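Putative branched-chain amino acid transport system substrate-binding protein (Rhodopseudomonas palustris, PDB 4FB4) probably binds branched-chain amino acids or related small molecules in the periplasm for an ABC-type transport system, and here holds caffeic acid in its cleft. Local coordinates at residues Y143-G148 with F172-T177; Q221-A226 with R280-A285; M243-V248 with S347-T352. All coordinates share one frame; numbering follows the deposited sequence.

Contact 1 (Y143-G148 with F172-T177); sequences YSDSYG and FARPDT. With DHC (caffeic acid), chain B.
Arg174 reaches across Tyr143 to the carboxylate of Asp145, and its side chain can be followed outward atom by atom. From CB, CG turns anti to the carbonyl carbon (chi1 -70°), which sets it over the middle of the Tyr143 ring, 3.8 Å from the ring centroid and 10° off the normal: a CH-pi contact. The chain is then extended to NE. CD passes 3.8 Å from Asp145 OD2, and NE makes the salt bridge to that same oxygen at 2.7 Å, with OD2 lying close to the guanidinium plane. Tyr143 CE2 lies over one face of the guanidinium, toward its rim and 3.3 Å from Arg174 NH2, the two planes being 38° apart. At the tip, NH1 donates to O1 of caffeic acid and NH2 to O2, each at 2.8 Å, a two-point grip on the ligand carboxylate; NH1 also has a weak bond to Asp145 OD2. The backbone beneath belongs to a right-handed beta-alpha-beta crossover, strand 137-143 running parallel to strand 165-172 with helix 146-161 between them; Tyr143 and Phe172 form its last parallel bridge, followed by Ser144 N donating to Phe172 O (2.9 Å). Asp145 is also the N-cap of the helix, its OD1 accepting weakly from Tyr147 N and Gly148 N. Tyr147 places the face of its ring against the ligand, with DHC C2 3.4 Å from CD1.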
# COMPACT_ATOMS: atom_id res chain seq x y z
N TYR A 143 8.51 -6.09 -11.27
CA TYR A 143 9.82 -5.83 -10.72
C TYR A 143 10.58 -7.12 -10.42
O TYR A 143 9.97 -8.11 -10.00
CB TYR A 143 9.72 -5.09 -9.41
CG TYR A 143 9.11 -3.71 -9.42
CD1 TYR A 143 9.30 -2.83 -10.48
CD2 TYR A 143 8.39 -3.25 -8.33
CE1 TYR A 143 8.75 -1.55 -10.45
CE2 TYR A 143 7.83 -1.98 -8.30
CZ TYR A 143 8.04 -1.12 -9.37
OH TYR A 143 7.50 0.17 -9.38
N SER A 144 11.90 -7.06 -10.57
CA SER A 144 12.81 -8.13 -10.14
C SER A 144 13.13 -7.96 -8.65
O SER A 144 14.30 -7.85 -8.26
CB SER A 144 14.11 -8.07 -10.97
OG SER A 144 14.58 -6.71 -11.09
N ASP A 145 12.10 -7.89 -7.82
CA ASP A 145 12.30 -7.82 -6.35
C ASP A 145 11.09 -8.41 -5.64
O ASP A 145 10.25 -9.03 -6.29
CB ASP A 145 12.61 -6.39 -5.88
CG ASP A 145 11.44 -5.43 -6.05
OD1 ASP A 145 10.26 -5.85 -6.07
OD2 ASP A 145 11.74 -4.22 -6.20
N SER A 146 11.01 -8.22 -4.31
CA SER A 146 10.01 -8.91 -3.48
C SER A 146 8.57 -8.51 -3.85
O SER A 146 7.67 -9.35 -3.84
CB SER A 146 10.30 -8.63 -1.99
OG SER A 146 10.62 -7.23 -1.76
N TYR A 147 8.34 -7.26 -4.24
CA TYR A 147 6.99 -6.86 -4.69
C TYR A 147 6.55 -7.60 -5.97
O TYR A 147 5.42 -8.13 -6.05
CB TYR A 147 6.88 -5.35 -4.86
CG TYR A 147 5.50 -4.87 -5.22
CD1 TYR A 147 4.45 -4.93 -4.28
CD2 TYR A 147 5.22 -4.36 -6.48
CE1 TYR A 147 3.16 -4.52 -4.59
CE2 TYR A 147 3.93 -3.92 -6.79
CZ TYR A 147 2.91 -4.03 -5.88
OH TYR A 147 1.63 -3.59 -6.18
N GLY A 148 7.45 -7.63 -6.96
CA GLY A 148 7.20 -8.35 -8.20
C GLY A 148 7.03 -9.83 -7.97
O GLY A 148 6.20 -10.47 -8.60
N PHE A 172 11.69 -6.44 -14.70
CA PHE A 172 12.55 -5.26 -14.86
C PHE A 172 12.92 -4.67 -13.51
O PHE A 172 12.30 -4.99 -12.49
CB PHE A 172 11.89 -4.23 -15.78
CG PHE A 172 10.67 -3.56 -15.23
CD1 PHE A 172 9.48 -4.24 -15.08
CD2 PHE A 172 10.69 -2.20 -14.91
CE1 PHE A 172 8.36 -3.61 -14.60
CE2 PHE A 172 9.57 -1.56 -14.44
CZ PHE A 172 8.39 -2.28 -14.27
N ALA A 173 13.93 -3.81 -13.52
CA ALA A 173 14.40 -3.17 -12.30
C ALA A 173 13.72 -1.81 -12.15
O ALA A 173 13.45 -1.13 -13.14
CB ALA A 173 15.92 -3.04 -12.28
N ARG A 174 13.43 -1.44 -10.91
CA ARG A 174 12.70 -0.21 -10.65
C ARG A 174 13.23 0.98 -11.41
O ARG A 174 12.43 1.72 -11.95
CB ARG A 174 12.69 0.13 -9.17
CG ARG A 174 11.84 -0.81 -8.37
CD ARG A 174 11.90 -0.52 -6.89
NE ARG A 174 11.19 -1.60 -6.18
CZ ARG A 174 9.95 -1.52 -5.71
NH1 ARG A 174 9.42 -2.57 -5.13
NH2 ARG A 174 9.27 -0.39 -5.75
N PRO A 175 14.58 1.15 -11.46
CA PRO A 175 15.16 2.35 -12.12
C PRO A 175 15.20 2.33 -13.64
O PRO A 175 15.54 3.32 -14.24
CB PRO A 175 16.60 2.39 -11.57
CG PRO A 175 16.66 1.39 -10.44
CD PRO A 175 15.62 0.35 -10.78
N ASP A 176 14.88 1.20 -14.26
CA ASP A 176 15.02 1.04 -15.70
C ASP A 176 14.20 2.09 -16.47
O ASP A 176 13.05 2.32 -16.13
CB ASP A 176 14.59 -0.38 -16.11
CG ASP A 176 15.60 -1.46 -15.69
OD1 ASP A 176 16.67 -1.13 -15.10
OD2 ASP A 176 15.30 -2.65 -15.91
N THR A 177 14.80 2.73 -17.48
CA THR A 177 14.04 3.67 -18.34
C THR A 177 13.44 3.02 -19.58
O THR A 177 12.63 3.63 -20.27
CB THR A 177 14.92 4.83 -18.84
OG1 THR A 177 16.07 4.31 -19.51
CG2 THR A 177 15.33 5.74 -17.69
C1 DHC B . 6.25 -1.49 -4.11
O1 DHC B . 7.12 -2.13 -3.51
C2 DHC B . 4.80 -1.57 -3.77
C3 DHC B . 4.22 -0.42 -3.50
C1' DHC B . 2.78 -0.31 -3.00
C2' DHC B . 2.48 0.72 -2.13
C3' DHC B . 1.21 0.86 -1.61
C4' DHC B . 0.13 -0.07 -1.96
C5' DHC B . 0.45 -1.12 -2.82
C6' DHC B . 1.77 -1.22 -3.31
O4' DHC B . -1.11 0.14 -1.43
O3' DHC B . 0.97 1.91 -0.79
O2 DHC B . 6.56 -0.65 -4.98

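Contact 2 (Q221-A226 with R280-A285); sequences QTHGAA and RSQFAA. With DHC (caffeic acid), chain B.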
# COMPACT_ATOMS: atom_id res chain seq x y z
N GLN A 221 -3.40 -3.62 -13.74
CA GLN A 221 -2.48 -3.00 -12.84
C GLN A 221 -2.84 -3.24 -11.37
O GLN A 221 -4.01 -3.37 -10.98
CB GLN A 221 -2.45 -1.49 -13.11
CG GLN A 221 -1.88 -1.08 -14.47
CD GLN A 221 -0.36 -0.91 -14.49
OE1 GLN A 221 0.29 -0.99 -13.46
NE2 GLN A 221 0.19 -0.64 -15.67
N THR A 222 -1.81 -3.22 -10.53
CA THR A 222 -1.95 -3.44 -9.10
C THR A 222 -2.28 -2.13 -8.38
O THR A 222 -2.26 -1.00 -8.95
CB THR A 222 -0.67 -4.02 -8.47
OG1 THR A 222 0.33 -2.98 -8.37
CG2 THR A 222 -0.17 -5.21 -9.25
N HIS A 223 -2.58 -2.28 -7.10
CA HIS A 223 -2.92 -1.14 -6.25
C HIS A 223 -1.75 -0.20 -6.00
O HIS A 223 -1.94 0.92 -5.57
CB HIS A 223 -3.67 -1.60 -4.98
CG HIS A 223 -2.96 -2.61 -4.14
ND1 HIS A 223 -2.31 -3.68 -4.65
CD2 HIS A 223 -2.90 -2.73 -2.74
CE1 HIS A 223 -1.85 -4.44 -3.62
NE2 HIS A 223 -2.24 -3.85 -2.46
N GLY A 224 -0.54 -0.64 -6.28
CA GLY A 224 0.62 0.27 -6.30
C GLY A 224 0.51 1.34 -7.36
O GLY A 224 1.24 2.33 -7.30
N ALA A 225 -0.39 1.19 -8.32
CA ALA A 225 -0.51 2.18 -9.40
C ALA A 225 -1.64 3.20 -9.16
O ALA A 225 -1.83 4.08 -9.96
CB ALA A 225 -0.69 1.46 -10.73
N ALA A 226 -2.34 3.10 -8.02
CA ALA A 226 -3.62 3.81 -7.80
C ALA A 226 -3.51 5.29 -7.35
O ALA A 226 -3.87 5.67 -6.22
CB ALA A 226 -4.52 3.00 -6.84
N ARG A 280 -7.01 12.91 -4.52
CA ARG A 280 -7.03 11.77 -3.61
C ARG A 280 -6.10 10.66 -4.10
O ARG A 280 -5.88 10.55 -5.31
CB ARG A 280 -8.46 11.19 -3.49
CG ARG A 280 -9.03 10.63 -4.79
CD ARG A 280 -10.51 10.37 -4.71
NE ARG A 280 -11.26 11.58 -4.42
CZ ARG A 280 -12.59 11.61 -4.33
NH1 ARG A 280 -13.33 10.50 -4.53
NH2 ARG A 280 -13.20 12.73 -4.05
N SER A 281 -5.56 9.85 -3.19
CA SER A 281 -4.76 8.69 -3.59
C SER A 281 -4.82 7.58 -2.58
O SER A 281 -5.13 7.79 -1.43
CB SER A 281 -3.29 9.07 -3.80
OG SER A 281 -2.62 9.29 -2.56
N GLN A 282 -4.46 6.39 -3.07
CA GLN A 282 -4.36 5.15 -2.33
C GLN A 282 -3.36 5.38 -1.22
O GLN A 282 -3.49 4.85 -0.12
CB GLN A 282 -3.82 4.10 -3.33
CG GLN A 282 -3.30 2.77 -2.80
CD GLN A 282 -4.40 1.77 -2.46
OE1 GLN A 282 -5.58 2.03 -2.68
NE2 GLN A 282 -4.01 0.62 -1.92
N PHE A 283 -2.36 6.20 -1.50
CA PHE A 283 -1.13 6.26 -0.65
C PHE A 283 -1.30 7.18 0.56
O PHE A 283 -0.96 6.78 1.70
CB PHE A 283 0.07 6.66 -1.53
CG PHE A 283 0.14 5.87 -2.81
CD1 PHE A 283 0.14 4.49 -2.77
CD2 PHE A 283 0.13 6.50 -4.03
CE1 PHE A 283 0.16 3.77 -3.95
CE2 PHE A 283 0.16 5.79 -5.20
CZ PHE A 283 0.12 4.42 -5.14
N ALA A 284 -1.89 8.36 0.32
CA ALA A 284 -2.33 9.28 1.41
C ALA A 284 -3.17 8.54 2.44
O ALA A 284 -3.00 8.70 3.64
CB ALA A 284 -3.14 10.46 0.83
N ALA A 285 -4.01 7.66 1.97
CA ALA A 285 -4.92 6.97 2.82
C ALA A 285 -4.21 6.05 3.77
O ALA A 285 -4.69 5.84 4.88
CB ALA A 285 -5.95 6.23 1.97
C1 DHC B . 6.25 -1.49 -4.11
O1 DHC B . 7.12 -2.13 -3.51
C2 DHC B . 4.80 -1.57 -3.77
C3 DHC B . 4.22 -0.42 -3.50
C1' DHC B . 2.78 -0.31 -3.00
C2' DHC B . 2.48 0.72 -2.13
C3' DHC B . 1.21 0.86 -1.61
C4' DHC B . 0.13 -0.07 -1.96
C5' DHC B . 0.45 -1.12 -2.82
C6' DHC B . 1.77 -1.22 -3.31
O4' DHC B . -1.11 0.14 -1.43
O3' DHC B . 0.97 1.91 -0.79
O2 DHC B . 6.56 -0.65 -4.98
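Ala226 and Gln282 meet at the closely fitted end of this contact. Gln282 N donates to Ala226 O at 3.3 Å with an N-H...O angle of 164°, and Ala226 CB stands 3.7 Å from Gln282 CB. The bond comes just after Ser281, the N-cap of the helix that follows, whose OG accepts from Ala284 N and, weakly, from Phe283 N. Beside it, Phe283 presents its ring edge to the loop, CZ lying 3.2 Å from Gly224 O, while Gln282 CB sits over one ring face near the rim.

Gln282 leaves the backbone with CG anti to the backbone N (chi1 166°) and then bends at chi2, which carries CG past His223 O and brings the amide to the imidazole edge. NE2 comes within 3.6 Å of His223 CD2, the amide plane standing almost perpendicular to the ring; no hydrogen bond joins the pair. On the cleft side the direct contacts are sparser, and the catechol ring of caffeic acid covers the face of His223 and the end of Gln282. DHC C5' lies 3.7 Å above the His223 ring, over its centre, NE2 of Gln282 donates to O4' in a practically straight bond (3.0 Å, 179°), and Phe283 CD1 is 3.4 Å from O3'. Gln117 takes a second hydrogen bond from Gln282 NE2 and one from His223 NE2. Solvent is approached before the N-cap, where partly exposed Arg280 turns away from the loop to salt bridges with Glu252 and Glu272.

Phe283 also packs on helix 21-30 of the N-terminal lobe, whereas the loop follows strand 218-221 of the seven-stranded sheet in the other lobe; a ligand held between two lobes is characteristic of the cleft of periplasmic binding proteins.

Contact 3 (M243-V248 with S347-T352); sequences MASGPV and SRILLT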
# COMPACT_ATOMS: atom_id res chain seq x y z
N MSE A 243 -7.68 -1.84 -12.71
CA MSE A 243 -6.78 -1.59 -11.59
C MSE A 243 -7.47 -1.85 -10.24
O MSE A 243 -8.53 -1.31 -9.96
CB MSE A 243 -6.30 -0.14 -11.63
CG MSE A 243 -5.18 0.14 -10.67
SE MSE A 243 -4.83 2.02 -10.65
CE MSE A 243 -4.12 2.22 -12.48
N ALA A 244 -6.84 -2.67 -9.41
CA ALA A 244 -7.25 -2.86 -8.01
C ALA A 244 -6.98 -1.56 -7.24
O ALA A 244 -5.93 -0.96 -7.41
CB ALA A 244 -6.45 -4.02 -7.36
N SER A 245 -7.94 -1.11 -6.42
CA SER A 245 -7.68 -0.05 -5.46
C SER A 245 -8.47 -0.17 -4.17
O SER A 245 -9.39 -0.99 -4.05
CB SER A 245 -7.85 1.35 -6.07
OG SER A 245 -9.09 1.96 -5.83
N GLY A 246 -8.05 0.62 -3.19
CA GLY A 246 -8.82 0.73 -1.98
C GLY A 246 -10.07 1.57 -2.24
O GLY A 246 -10.10 2.33 -3.21
N PRO A 247 -11.07 1.47 -1.37
CA PRO A 247 -12.33 2.23 -1.53
C PRO A 247 -12.22 3.76 -1.28
O PRO A 247 -13.12 4.52 -1.66
CB PRO A 247 -13.27 1.55 -0.52
CG PRO A 247 -12.35 1.01 0.51
CD PRO A 247 -11.08 0.63 -0.15
N VAL A 248 -11.10 4.22 -0.75
CA VAL A 248 -10.88 5.66 -0.60
C VAL A 248 -10.86 6.38 -1.94
O VAL A 248 -11.03 7.60 -2.01
CB VAL A 248 -9.53 5.94 0.11
CG1 VAL A 248 -8.34 5.62 -0.82
CG2 VAL A 248 -9.48 7.40 0.57
N SER A 347 -12.35 -3.80 1.76
CA SER A 347 -11.12 -3.06 1.54
C SER A 347 -10.71 -2.91 0.09
O SER A 347 -9.57 -2.49 -0.17
CB SER A 347 -9.99 -3.74 2.32
OG SER A 347 -9.51 -4.89 1.65
N ARG A 348 -11.56 -3.25 -0.87
CA ARG A 348 -11.15 -3.06 -2.25
C ARG A 348 -12.27 -2.87 -3.20
O ARG A 348 -13.38 -3.38 -3.00
CB ARG A 348 -10.28 -4.23 -2.74
CG ARG A 348 -10.99 -5.48 -3.23
CD ARG A 348 -11.83 -6.15 -2.16
NE ARG A 348 -12.55 -7.31 -2.70
CZ ARG A 348 -13.77 -7.28 -3.22
NH1 ARG A 348 -14.49 -6.14 -3.26
NH2 ARG A 348 -14.31 -8.39 -3.68
N ILE A 349 -11.94 -2.17 -4.27
CA ILE A 349 -12.84 -1.96 -5.38
C ILE A 349 -12.03 -2.18 -6.66
O ILE A 349 -10.81 -2.21 -6.64
CB ILE A 349 -13.47 -0.55 -5.34
CG1 ILE A 349 -12.36 0.55 -5.37
CG2 ILE A 349 -14.38 -0.42 -4.11
CD1 ILE A 349 -12.83 1.97 -5.68
N LEU A 350 -12.70 -2.29 -7.81
CA LEU A 350 -11.98 -2.36 -9.07
C LEU A 350 -12.24 -1.07 -9.85
O LEU A 350 -13.38 -0.60 -9.90
CB LEU A 350 -12.41 -3.61 -9.85
CG LEU A 350 -11.78 -3.86 -11.21
CD1 LEU A 350 -10.33 -4.31 -11.08
CD2 LEU A 350 -12.62 -4.86 -12.02
N LEU A 351 -11.16 -0.50 -10.41
CA LEU A 351 -11.22 0.71 -11.20
C LEU A 351 -10.86 0.46 -12.66
O LEU A 351 -10.06 -0.43 -13.00
CB LEU A 351 -10.22 1.75 -10.64
CG LEU A 351 -10.42 2.26 -9.22
CD1 LEU A 351 -9.30 3.24 -8.89
CD2 LEU A 351 -11.76 2.99 -9.12
N THR A 352 -11.43 1.29 -13.52
CA THR A 352 -10.97 1.40 -14.90
C THR A 352 -10.69 2.87 -15.18
O THR A 352 -10.89 3.74 -14.31
CB THR A 352 -11.97 0.79 -15.91
OG1 THR A 352 -11.34 0.68 -17.21
CG2 THR A 352 -13.26 1.63 -16.02
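Ser245 and Ile349 form a hydrogen-bonded antiparallel pair, as do Met243 and Leu351, with Ala244 and Leu350 as the non-hydrogen-bonded pair between them. Four backbone bonds fix this register, among them Ile349 N to Ser245 O at 2.8 Å; Ser245 O also receives a CA-H...O contact from Arg348.

Met243, Ser245, Ile349 and Leu351 share one face of the sheet. The Ser245 hydroxyl turns forward to the next residue (chi1 98°, away from the usual staggered positions) and donates to Gly246 O at 2.8 Å. This sets OG against two aliphatic groups, 3.3 Å from Leu351 CD1 and 3.6 Å from Ile349 CG1. With CG1 between the backbone N and carbonyl carbon (chi1 58°), Ile349 turns CG1 to Ser245 and CD1 to Gly246 O, while CG2 reaches 4.2 Å from Pro247 CB. With an alanine at Ser245, Gly246 O would probably lose its hydroxyl partner and a small gap would open beside Leu351 CD1 and Ile349 CG1.

Met243, a selenomethionine, sends its long end away from Leu351 to the loop at Ala225. On the face of Ala244, Leu350 CD1 lies 3.7 Å from Met243 O, and helix 119-132 covers both residues. The register therefore rests on main-chain bonds, while the hydroxyl of Ser245, set among apolar neighbours, is satisfied locally by Gly246 O, the first residue past the strand, and needs no partner from 347-352.

Followed from the N terminus, contact 1 closes first, a short loop in which helix 146-161 returns the chain to the neighbouring parallel strand at the edge of the seven-stranded sheet. Contacts 2 and 3 come later and cross: 221-226 opens, 243-248 opens, 280-285 closes contact 2 and 347-352 closes contact 3. Contact 2 joins that sheet's loop to helix 282-302 beside the other lobe, and contact 3 adds the antiparallel strand 349-354. Tyr147 OH to Thr222 OG1 (2.6 Å) connects contacts 1 and 2, both of which touch caffeic acid; Gln282 OE1 to Gly246 N (2.9 Å) connects contacts 2 and 3.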